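Abbfa_003403 (Acinetobacter baumannii, PDB 4ZXH) probably assembles a peptide product as a four-domain nonribosomal peptide synthetase, with condensation, adenylation, carrier and thioesterase domains and a phosphopantetheine arm. Local coordinates at residues Val212-Leu217 with Ser271-Leu276; Leu258-Phe263 with Leu276-Pro281; Asn299-His304 with Gln326-Gln331; Met305-Asp310 with Arg314-Gln319. All coordinates share one frame; numbering follows the deposited sequence.

Interaction 1. Residues Val212-Leu217 with Ser271-Leu276; sequences VHSIPL and SNENNL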
# COMPACT_ATOMS: atom_id res chain seq x y z
N VAL A 212 10.88 -2.04 -2.69
CA VAL A 212 10.60 -0.65 -3.08
C VAL A 212 11.69 0.27 -2.52
O VAL A 212 12.31 -0.04 -1.50
CB VAL A 212 9.19 -0.20 -2.59
CG1 VAL A 212 9.05 -0.32 -1.09
CG2 VAL A 212 8.90 1.20 -3.01
N HIS A 213 11.94 1.38 -3.21
CA HIS A 213 12.93 2.35 -2.77
C HIS A 213 12.45 3.05 -1.52
O HIS A 213 11.29 2.93 -1.15
CB HIS A 213 13.19 3.39 -3.84
CG HIS A 213 12.00 4.25 -4.13
ND1 HIS A 213 11.63 5.29 -3.32
CD2 HIS A 213 11.09 4.20 -5.13
CE1 HIS A 213 10.54 5.86 -3.81
NE2 HIS A 213 10.19 5.21 -4.90
N SER A 214 13.32 3.82 -0.88
CA SER A 214 12.96 4.45 0.38
C SER A 214 13.17 5.95 0.28
O SER A 214 13.63 6.58 1.23
CB SER A 214 13.77 3.87 1.53
OG SER A 214 13.80 2.45 1.47
N ILE A 215 12.83 6.51 -0.87
CA ILE A 215 12.82 7.95 -1.01
C ILE A 215 11.58 8.51 -0.34
O ILE A 215 10.47 8.06 -0.59
CB ILE A 215 12.86 8.36 -2.48
CG1 ILE A 215 14.18 7.91 -3.10
CG2 ILE A 215 12.71 9.87 -2.62
CD1 ILE A 215 14.21 8.06 -4.60
N PRO A 216 11.76 9.51 0.54
CA PRO A 216 10.60 10.12 1.21
C PRO A 216 9.60 10.71 0.21
O PRO A 216 9.98 11.48 -0.68
CB PRO A 216 11.23 11.22 2.07
CG PRO A 216 12.65 10.81 2.23
CD PRO A 216 13.03 10.14 0.95
N LEU A 217 8.33 10.33 0.36
CA LEU A 217 7.29 10.82 -0.52
C LEU A 217 6.61 12.03 0.11
O LEU A 217 6.68 12.22 1.33
CB LEU A 217 6.26 9.74 -0.81
CG LEU A 217 6.79 8.38 -1.24
CD1 LEU A 217 5.62 7.46 -1.58
CD2 LEU A 217 7.76 8.52 -2.40
N SER A 271 17.69 9.09 0.22
CA SER A 271 17.03 8.01 0.95
C SER A 271 17.89 7.39 2.05
O SER A 271 17.40 6.62 2.86
CB SER A 271 16.59 6.91 -0.02
OG SER A 271 17.69 6.37 -0.72
N ASN A 272 19.17 7.75 2.08
CA ASN A 272 20.16 7.12 2.96
C ASN A 272 20.13 5.60 2.90
O ASN A 272 20.30 4.92 3.90
CB ASN A 272 19.96 7.57 4.41
CG ASN A 272 21.20 7.34 5.25
OD1 ASN A 272 22.32 7.60 4.80
ND2 ASN A 272 21.00 6.81 6.45
N GLU A 273 19.90 5.07 1.71
CA GLU A 273 19.88 3.64 1.48
C GLU A 273 21.07 3.22 0.61
O GLU A 273 21.50 3.97 -0.27
CB GLU A 273 18.56 3.25 0.82
CG GLU A 273 18.37 1.75 0.73
CD GLU A 273 18.26 1.10 2.09
OE1 GLU A 273 17.78 1.78 3.04
OE2 GLU A 273 18.67 -0.07 2.21
N ASN A 274 21.60 2.04 0.86
CA ASN A 274 22.77 1.55 0.14
C ASN A 274 22.38 0.67 -1.04
O ASN A 274 23.13 0.54 -2.00
CB ASN A 274 23.68 0.76 1.09
CG ASN A 274 24.15 1.58 2.27
OD1 ASN A 274 24.43 2.77 2.13
ND2 ASN A 274 24.21 0.95 3.45
N ASN A 275 21.20 0.07 -0.96
CA ASN A 275 20.75 -0.81 -2.03
C ASN A 275 19.70 -0.10 -2.87
O ASN A 275 18.56 0.12 -2.44
CB ASN A 275 20.21 -2.11 -1.45
CG ASN A 275 21.31 -3.01 -0.89
OD1 ASN A 275 21.39 -3.23 0.32
ND2 ASN A 275 22.14 -3.53 -1.77
N LEU A 276 20.11 0.28 -4.08
CA LEU A 276 19.24 1.02 -4.98
C LEU A 276 19.11 0.31 -6.32
O LEU A 276 20.10 -0.22 -6.83
CB LEU A 276 19.78 2.42 -5.21
CG LEU A 276 20.15 3.20 -3.96
CD1 LEU A 276 21.18 4.28 -4.31
CD2 LEU A 276 18.90 3.81 -3.39
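The backbone N of Ile215, a residue whose side chain packs on Ser271, donates a hydrogen bond to His213 ND1 at 3.0 Å. The bond is fairly straight, with an N-H...acceptor angle of 160°, and the N-H comes in at the ring edge, in the plane of the imidazole. Histidine suits this place because its two ring nitrogens can serve two partners: ND1 holds the backbone of Ile215, two residues on, while NE2 is hydrogen-bonded to Asp402. With both nitrogens engaged, the rotation of the ring is fixed, and the main chain at Ser214 and Ile215 is presented to the end of helix 255-271.

Across the contact the meeting is small and made by van der Waals contact between Ser271 CB and the backbone and side chain of the loop. Ile215 lays CG1 against Ser271 CB at 4.0 Å, its CG1 standing anti to its own carbonyl carbon (chi1 -64°), and its side chain also reaches Leu267 one turn back in the helix. The same Ser271 CB faces Ser214 O. Ser271 turns its hydroxyl to Leu267 O, so the polar end of this serine is spent on its own helix. Serine is small enough to let the loop come close. Glu273 OE1 lies 4.3 Å from Ser214 OG, too far for a direct bond.

Asn272 then leaves the helix with positive phi, a backbone turn that asparagine tolerates well, and the chain swings into strand 275-279. The arrangement is a helix C-terminus and tight helix-to-strand turn, covered by a connecting loop of the condensation domain.

Interaction 2. Residues Leu258-Phe263 with Leu276-Pro281; sequences LVLSGF and LVIATP
Ile278 CD1 fits against two side chains of helix 255-271, meeting Phe263 CD2 at 3.7 Å and Leu260 CD1 at 4.0 Å. The three residues form a compact, wholly apolar group. Leu260 and Ile278 run past each other in opposite directions, so that Leu260 CD1 lies beside both the CD1 and the CG2 branch of the isoleucine, the latter at 4.1 Å. The Phe263 ring meets the isoleucine at a slant, with CD2 nearest and CG a little farther off.

Isoleucine suits the strand: CG2 rests on Leu260, while the extended CG1-CD1 arm (chi2 -171°) brings its end to both helical side chains. The arm has a gap to span, since Leu260 CA is 8.8 Å from Ile278 CA. Leu260 and Phe263 are three residues apart, close to one helical turn, and therefore can address the same partner.

Farther out, Tyr264 and Leu267 of the same helix also touch Ile278. Met358 backs Leu260 and Ile356 backs Phe263. The backbone of Ile278 pairs with Ile303 of strand 302-306, and at the strand's end Ala279 also bonds to Ile356 and Met358. Pro281, just beyond, touches the bound phosphopantetheine, and the Ile278 side chain lies about 8 Å from it. This is helix-on-sheet packing in a condensation domain, whose chloramphenicol acetyltransferase-like fold receives the carrier arm in a channel between two lobes.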
# COMPACT_ATOMS: atom_id res chain seq x y z
N LEU A 258 28.49 8.03 -16.63
CA LEU A 258 28.82 9.05 -15.64
C LEU A 258 27.56 9.60 -15.01
O LEU A 258 27.48 9.74 -13.79
CB LEU A 258 29.62 10.17 -16.29
CG LEU A 258 30.21 11.25 -15.39
CD1 LEU A 258 31.03 10.63 -14.28
CD2 LEU A 258 31.08 12.19 -16.22
N VAL A 259 26.57 9.90 -15.84
CA VAL A 259 25.37 10.53 -15.34
C VAL A 259 24.57 9.52 -14.54
O VAL A 259 23.89 9.87 -13.57
CB VAL A 259 24.53 11.10 -16.51
CG1 VAL A 259 23.18 11.62 -16.02
CG2 VAL A 259 25.31 12.19 -17.23
N LEU A 260 24.65 8.26 -14.93
CA LEU A 260 23.94 7.23 -14.17
C LEU A 260 24.54 7.16 -12.77
O LEU A 260 23.80 7.13 -11.78
CB LEU A 260 24.02 5.87 -14.87
CG LEU A 260 23.39 4.70 -14.13
CD1 LEU A 260 21.92 4.96 -13.93
CD2 LEU A 260 23.61 3.38 -14.85
N SER A 261 25.87 7.16 -12.69
CA SER A 261 26.57 7.22 -11.40
C SER A 261 26.09 8.38 -10.55
O SER A 261 25.80 8.22 -9.36
CB SER A 261 28.07 7.33 -11.62
OG SER A 261 28.57 6.13 -12.16
N GLY A 262 26.01 9.56 -11.16
CA GLY A 262 25.45 10.73 -10.51
C GLY A 262 24.05 10.48 -9.97
O GLY A 262 23.73 10.92 -8.87
N PHE A 263 23.24 9.74 -10.72
CA PHE A 263 21.85 9.50 -10.32
C PHE A 263 21.76 8.62 -9.07
O PHE A 263 21.02 8.95 -8.14
CB PHE A 263 21.06 8.88 -11.47
CG PHE A 263 19.58 9.10 -11.37
CD1 PHE A 263 19.07 10.16 -10.62
CD2 PHE A 263 18.69 8.29 -12.06
CE1 PHE A 263 17.72 10.37 -10.52
CE2 PHE A 263 17.33 8.51 -11.97
CZ PHE A 263 16.84 9.55 -11.20
N LEU A 276 20.11 0.28 -4.08
CA LEU A 276 19.24 1.02 -4.98
C LEU A 276 19.11 0.31 -6.32
O LEU A 276 20.10 -0.22 -6.83
CB LEU A 276 19.78 2.42 -5.21
CG LEU A 276 20.15 3.20 -3.96
CD1 LEU A 276 21.18 4.28 -4.31
CD2 LEU A 276 18.90 3.81 -3.39
N VAL A 277 17.90 0.31 -6.88
CA VAL A 277 17.71 -0.21 -8.23
C VAL A 277 17.27 0.87 -9.21
O VAL A 277 16.38 1.66 -8.91
CB VAL A 277 16.67 -1.34 -8.25
CG1 VAL A 277 16.50 -1.87 -9.66
CG2 VAL A 277 17.10 -2.45 -7.33
N ILE A 278 17.90 0.91 -10.38
CA ILE A 278 17.51 1.82 -11.45
C ILE A 278 17.30 1.07 -12.77
O ILE A 278 18.19 0.35 -13.22
CB ILE A 278 18.56 2.92 -11.68
CG1 ILE A 278 18.69 3.81 -10.45
CG2 ILE A 278 18.19 3.78 -12.87
CD1 ILE A 278 19.55 5.02 -10.68
N ALA A 279 16.13 1.25 -13.38
CA ALA A 279 15.84 0.60 -14.66
C ALA A 279 16.42 1.41 -15.81
O ALA A 279 16.34 2.63 -15.78
CB ALA A 279 14.33 0.42 -14.86
N THR A 280 17.00 0.73 -16.80
CA THR A 280 17.54 1.37 -18.02
C THR A 280 17.21 0.63 -19.31
O THR A 280 17.87 -0.34 -19.65
CB THR A 280 19.07 1.49 -18.00
OG1 THR A 280 19.51 2.03 -16.75
CG2 THR A 280 19.50 2.42 -19.13
N PRO A 281 16.20 1.10 -20.04
CA PRO A 281 15.91 0.67 -21.41
C PRO A 281 17.13 0.54 -22.31
O PRO A 281 17.98 1.43 -22.30
CB PRO A 281 15.01 1.78 -21.92
CG PRO A 281 14.22 2.15 -20.70
CD PRO A 281 15.16 1.98 -19.51

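Interaction 3. Residues Asn299-His304 with Gln326-Gln331; sequences NTIAIH and QSLKHQ. With PNS (4'-phosphopantetheine), chain B.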
# COMPACT_ATOMS: atom_id res chain seq x y z
N ASN A 299 14.07 -3.09 -24.52
CA ASN A 299 13.96 -3.93 -23.32
C ASN A 299 14.48 -3.25 -22.05
O ASN A 299 15.57 -2.68 -22.03
CB ASN A 299 14.70 -5.26 -23.53
CG ASN A 299 14.39 -6.28 -22.44
OD1 ASN A 299 13.25 -6.40 -21.96
ND2 ASN A 299 15.42 -7.04 -22.04
N THR A 300 13.70 -3.31 -20.98
CA THR A 300 14.13 -2.74 -19.72
C THR A 300 15.16 -3.68 -19.08
O THR A 300 15.00 -4.89 -19.12
CB THR A 300 12.92 -2.53 -18.77
OG1 THR A 300 11.96 -1.66 -19.39
CG2 THR A 300 13.35 -1.93 -17.44
N ILE A 301 16.22 -3.12 -18.51
CA ILE A 301 17.03 -3.88 -17.56
C ILE A 301 17.12 -3.16 -16.22
O ILE A 301 17.16 -1.93 -16.18
CB ILE A 301 18.47 -4.16 -18.07
CG1 ILE A 301 19.20 -2.86 -18.37
CG2 ILE A 301 18.45 -5.09 -19.26
CD1 ILE A 301 20.61 -3.09 -18.92
N ALA A 302 17.14 -3.94 -15.13
CA ALA A 302 17.27 -3.39 -13.79
C ALA A 302 18.70 -3.53 -13.23
O ALA A 302 19.21 -4.64 -13.04
CB ALA A 302 16.27 -4.05 -12.85
N ILE A 303 19.34 -2.39 -12.96
CA ILE A 303 20.67 -2.40 -12.37
C ILE A 303 20.59 -2.15 -10.87
O ILE A 303 20.26 -1.05 -10.43
CB ILE A 303 21.59 -1.34 -12.99
CG1 ILE A 303 21.56 -1.41 -14.52
CG2 ILE A 303 22.98 -1.49 -12.46
CD1 ILE A 303 21.91 -2.76 -15.04
N HIS A 304 20.89 -3.18 -10.09
CA HIS A 304 20.88 -3.06 -8.64
C HIS A 304 22.31 -2.85 -8.15
O HIS A 304 23.15 -3.74 -8.30
CB HIS A 304 20.23 -4.30 -8.01
CG HIS A 304 20.42 -4.42 -6.53
ND1 HIS A 304 20.49 -5.64 -5.89
CD2 HIS A 304 20.55 -3.48 -5.57
CE1 HIS A 304 20.67 -5.44 -4.59
NE2 HIS A 304 20.71 -4.14 -4.37
N GLN A 326 28.79 -5.65 -17.71
CA GLN A 326 28.41 -7.04 -17.51
C GLN A 326 26.93 -7.23 -17.80
O GLN A 326 26.54 -8.20 -18.47
CB GLN A 326 28.74 -7.51 -16.08
CG GLN A 326 30.23 -7.55 -15.77
CD GLN A 326 30.99 -8.55 -16.62
OE1 GLN A 326 30.58 -9.71 -16.76
NE2 GLN A 326 32.10 -8.11 -17.22
N SER A 327 26.10 -6.30 -17.33
CA SER A 327 24.66 -6.42 -17.48
C SER A 327 24.24 -6.37 -18.95
O SER A 327 23.29 -7.03 -19.35
CB SER A 327 23.95 -5.33 -16.67
OG SER A 327 24.13 -5.50 -15.27
N LEU A 328 24.96 -5.59 -19.76
CA LEU A 328 24.63 -5.49 -21.19
C LEU A 328 24.92 -6.79 -21.94
O LEU A 328 24.34 -7.05 -22.99
CB LEU A 328 25.37 -4.32 -21.86
CG LEU A 328 25.00 -2.93 -21.32
CD1 LEU A 328 25.84 -1.83 -21.94
CD2 LEU A 328 23.51 -2.63 -21.50
N LYS A 329 25.82 -7.62 -21.41
CA LYS A 329 26.03 -8.97 -21.95
C LYS A 329 24.74 -9.80 -21.94
O LYS A 329 24.46 -10.55 -22.86
CB LYS A 329 27.12 -9.72 -21.16
CG LYS A 329 28.57 -9.21 -21.32
CD LYS A 329 29.54 -10.12 -20.55
CE LYS A 329 31.00 -9.68 -20.67
NZ LYS A 329 31.93 -10.58 -19.90
N HIS A 330 23.94 -9.64 -20.90
CA HIS A 330 22.77 -10.49 -20.72
C HIS A 330 21.47 -9.74 -20.98
O HIS A 330 20.45 -10.02 -20.35
CB HIS A 330 22.77 -11.06 -19.30
CG HIS A 330 24.06 -11.70 -18.92
ND1 HIS A 330 24.42 -12.95 -19.38
CD2 HIS A 330 25.08 -11.27 -18.15
CE1 HIS A 330 25.61 -13.26 -18.89
NE2 HIS A 330 26.03 -12.26 -18.15
N GLN A 331 21.51 -8.81 -21.93
CA GLN A 331 20.36 -7.96 -22.18
C GLN A 331 19.31 -8.65 -23.03
O GLN A 331 18.22 -8.12 -23.22
CB GLN A 331 20.79 -6.67 -22.85
CG GLN A 331 20.97 -6.82 -24.34
CD GLN A 331 21.59 -5.60 -24.97
OE1 GLN A 331 22.70 -5.21 -24.61
NE2 GLN A 331 20.86 -4.97 -25.89
O23 PNS B . 3.66 -8.84 -12.75
P24 PNS B . 3.85 -9.60 -14.04
O25 PNS B . 4.43 -10.99 -13.97
O27 PNS B . 4.85 -8.69 -14.92
C28 PNS B . 4.53 -7.33 -15.20
C29 PNS B . 5.61 -6.75 -16.10
C30 PNS B . 5.63 -7.64 -17.34
C31 PNS B . 6.95 -6.80 -15.37
C32 PNS B . 5.27 -5.29 -16.42
O33 PNS B . 4.89 -4.66 -15.19
C34 PNS B . 6.45 -4.60 -17.07
O35 PNS B . 6.91 -4.96 -18.15
N36 PNS B . 6.98 -3.55 -16.46
C37 PNS B . 8.12 -2.82 -17.00
C38 PNS B . 7.68 -1.37 -17.21
C39 PNS B . 8.39 -0.80 -18.39
O40 PNS B . 8.62 -1.48 -19.38
N41 PNS B . 8.73 0.48 -18.25
C42 PNS B . 9.41 1.33 -19.20
C43 PNS B . 9.79 2.51 -18.33
S44 PNS B . 11.49 2.27 -17.80
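Strand 302-306 and the loop leading into it pack on helix 313-329 in the chloramphenicol acetyltransferase-like fold; Asn299 and Ile301 point at the helix segment, and Ile303 reaches it with CD1. All three are buried. Ile303 places CD1 against Ser327, 3.7 Å from CB and 3.5 Å from OG; the small serine admits the methyl, and its hydroxyl is satisfied by Gln323 O one turn back. Asn299 ND2 gives a bent hydrogen bond to Gln331 O (3.2 Å, N-H...acceptor angle 142°), approaching tilted from the carbonyl plane. The same ND2 bonds Ile333 O, and OD1 takes the N-H of Phe335. Asparagine suits this spot because its amide serves backbone donors and acceptors together, which fixes its rotation.

The loose side is on the helix, at solvent-exposed Leu328, and Ile301 bridges the two. Ile301 CG1 sits between its backbone N and carbonyl carbon (chi1 59°), which sends CD1 out to Leu328 CD2 at 3.9 Å, the side chains crossing at about a right angle; Trp202 of helix 197-205 also touches the isoleucine.

Thr300 does not touch the helix segment; its OG1 makes a weak hydrogen bond to O40 of the phosphopantetheine at 3.3 Å.

Interaction 4. Residues Met305-Asp310 with Arg314-Gln319; sequences MDIDAD and RQFTQQ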
# COMPACT_ATOMS: atom_id res chain seq x y z
N MET A 305 22.58 -1.66 -7.60
CA MET A 305 23.90 -1.30 -7.09
C MET A 305 23.92 -1.37 -5.57
O MET A 305 23.00 -0.90 -4.91
CB MET A 305 24.30 0.13 -7.50
CG MET A 305 24.57 0.37 -8.99
SD MET A 305 26.08 -0.37 -9.60
CE MET A 305 27.22 0.12 -8.31
N ASP A 306 24.98 -1.93 -5.01
CA ASP A 306 25.19 -1.80 -3.58
C ASP A 306 26.17 -0.66 -3.38
O ASP A 306 27.37 -0.84 -3.61
CB ASP A 306 25.70 -3.10 -2.97
CG ASP A 306 25.61 -3.11 -1.45
OD1 ASP A 306 25.39 -2.03 -0.86
OD2 ASP A 306 25.73 -4.19 -0.85
N ILE A 307 25.67 0.51 -3.00
CA ILE A 307 26.52 1.66 -2.72
C ILE A 307 27.42 1.42 -1.53
O ILE A 307 26.95 1.02 -0.46
CB ILE A 307 25.72 2.94 -2.41
CG1 ILE A 307 24.63 3.17 -3.44
CG2 ILE A 307 26.66 4.14 -2.34
CD1 ILE A 307 25.16 3.36 -4.80
N ASP A 308 28.71 1.67 -1.73
CA ASP A 308 29.67 1.73 -0.64
C ASP A 308 30.11 3.19 -0.46
O ASP A 308 30.92 3.69 -1.24
CB ASP A 308 30.85 0.81 -0.96
CG ASP A 308 31.94 0.84 0.11
OD1 ASP A 308 31.68 1.27 1.26
OD2 ASP A 308 33.07 0.43 -0.23
N ALA A 309 29.59 3.86 0.56
CA ALA A 309 29.87 5.29 0.78
C ALA A 309 31.35 5.62 0.95
O ALA A 309 31.75 6.78 0.88
CB ALA A 309 29.09 5.79 2.00
N ASP A 310 32.15 4.58 1.16
CA ASP A 310 33.58 4.73 1.38
C ASP A 310 34.32 4.90 0.05
O ASP A 310 35.41 5.44 0.01
CB ASP A 310 34.10 3.52 2.16
CG ASP A 310 35.51 3.72 2.69
OD1 ASP A 310 35.96 4.88 2.81
OD2 ASP A 310 36.17 2.70 3.00
N ARG A 314 35.37 8.50 -8.31
CA ARG A 314 36.08 7.85 -9.40
C ARG A 314 35.84 6.36 -9.30
O ARG A 314 35.30 5.74 -10.22
CB ARG A 314 37.58 8.16 -9.36
CG ARG A 314 38.40 7.36 -10.38
CD ARG A 314 39.89 7.66 -10.28
NE ARG A 314 40.17 9.10 -10.38
CZ ARG A 314 40.54 9.73 -11.49
NH1 ARG A 314 40.68 9.07 -12.63
NH2 ARG A 314 40.78 11.04 -11.46
N GLN A 315 36.23 5.80 -8.17
CA GLN A 315 36.09 4.38 -7.94
C GLN A 315 34.66 3.90 -8.19
O GLN A 315 34.44 2.96 -8.94
CB GLN A 315 36.53 4.04 -6.52
CG GLN A 315 38.02 4.27 -6.28
CD GLN A 315 38.42 4.00 -4.84
OE1 GLN A 315 37.62 4.19 -3.92
NE2 GLN A 315 39.65 3.54 -4.65
N PHE A 316 33.70 4.58 -7.58
CA PHE A 316 32.29 4.21 -7.71
C PHE A 316 31.76 4.35 -9.15
O PHE A 316 30.99 3.51 -9.61
CB PHE A 316 31.44 5.04 -6.76
CG PHE A 316 29.97 4.83 -6.95
CD1 PHE A 316 29.36 3.68 -6.47
CD2 PHE A 316 29.19 5.77 -7.60
CE1 PHE A 316 28.02 3.47 -6.65
CE2 PHE A 316 27.84 5.57 -7.78
CZ PHE A 316 27.25 4.41 -7.30
N THR A 317 32.13 5.42 -9.84
CA THR A 317 31.74 5.58 -11.24
C THR A 317 32.25 4.39 -12.06
O THR A 317 31.52 3.85 -12.89
CB THR A 317 32.28 6.88 -11.85
OG1 THR A 317 31.80 8.00 -11.10
CG2 THR A 317 31.79 7.01 -13.26
N GLN A 318 33.50 3.98 -11.81
CA GLN A 318 34.06 2.81 -12.49
C GLN A 318 33.28 1.54 -12.13
O GLN A 318 33.04 0.68 -12.98
CB GLN A 318 35.55 2.66 -12.15
CG GLN A 318 36.43 3.80 -12.68
CD GLN A 318 37.92 3.60 -12.44
OE1 GLN A 318 38.35 3.31 -11.32
NE2 GLN A 318 38.71 3.75 -13.49
N GLN A 319 32.88 1.44 -10.86
CA GLN A 319 32.09 0.31 -10.37
C GLN A 319 30.77 0.18 -11.15
O GLN A 319 30.34 -0.93 -11.48
CB GLN A 319 31.84 0.49 -8.86
CG GLN A 319 31.00 -0.56 -8.15
CD GLN A 319 31.10 -0.45 -6.61
OE1 GLN A 319 32.09 0.07 -6.07
NE2 GLN A 319 30.05 -0.93 -5.91
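Met305 reaches from strand 302-306 to Phe316 and Gln319 on helix 313-329, the strand-loop-helix unit in which this helix folds back over the strand it follows. Its CB leaves the strand toward the helix, and CG stands anti to the carbonyl carbon (chi1 -68°). The chain then bends at chi2 (-71°) and again at chi3, carrying SD round until the CE methyl arrives between two helical side chains. CE lies 3.8 Å from Phe316 CE1 and also 3.8 Å from Gln319 CG, having slid past the glutamine in the opposite direction. Methionine suits the place because an unbranched, flexible arm can follow this bent course, where Val320, Gln323 and Tyr264 also touch it.

Phe316 approaches Met305 from the opposite direction, and its ring is shared with Ile307, whose CD1 reaches CE1 and CZ obliquely, both at 3.4 Å. Ile453 and Val265 touch the same buried phenylalanine, which suits the place because its long flat side chain spans from the helix to Met305 and Ile307.

Toward solvent the chemistry becomes polar. Gln319, extended beyond CG, lies along the border with its aliphatic part on the methionine, and its NE2 ends 3.5 Å from Asp306 O.

In the fold
All four contacts belong to the condensation domain and are tied together by the antiparallel pair of strands 275-279 and 302-306. Interaction 1 and interaction 2 share Leu276 and lie at opposite ends of one helix-turn-strand unit; interaction 3 and interaction 4 likewise use both ends of helix 313-329 against strand 302-306. Interaction 2 is the wholly buried, purely apolar core. Interaction 4 is a similar core that grades into polar side chains at its rim, while interaction 3 adds asparagine-to-backbone bonding at Gln331. Interaction 1, only partly buried, touches by van der Waals contact alone, its hydrogen bond lying within the loop. Phosphopantetheine touches residues in interactions 2 and 3 alone.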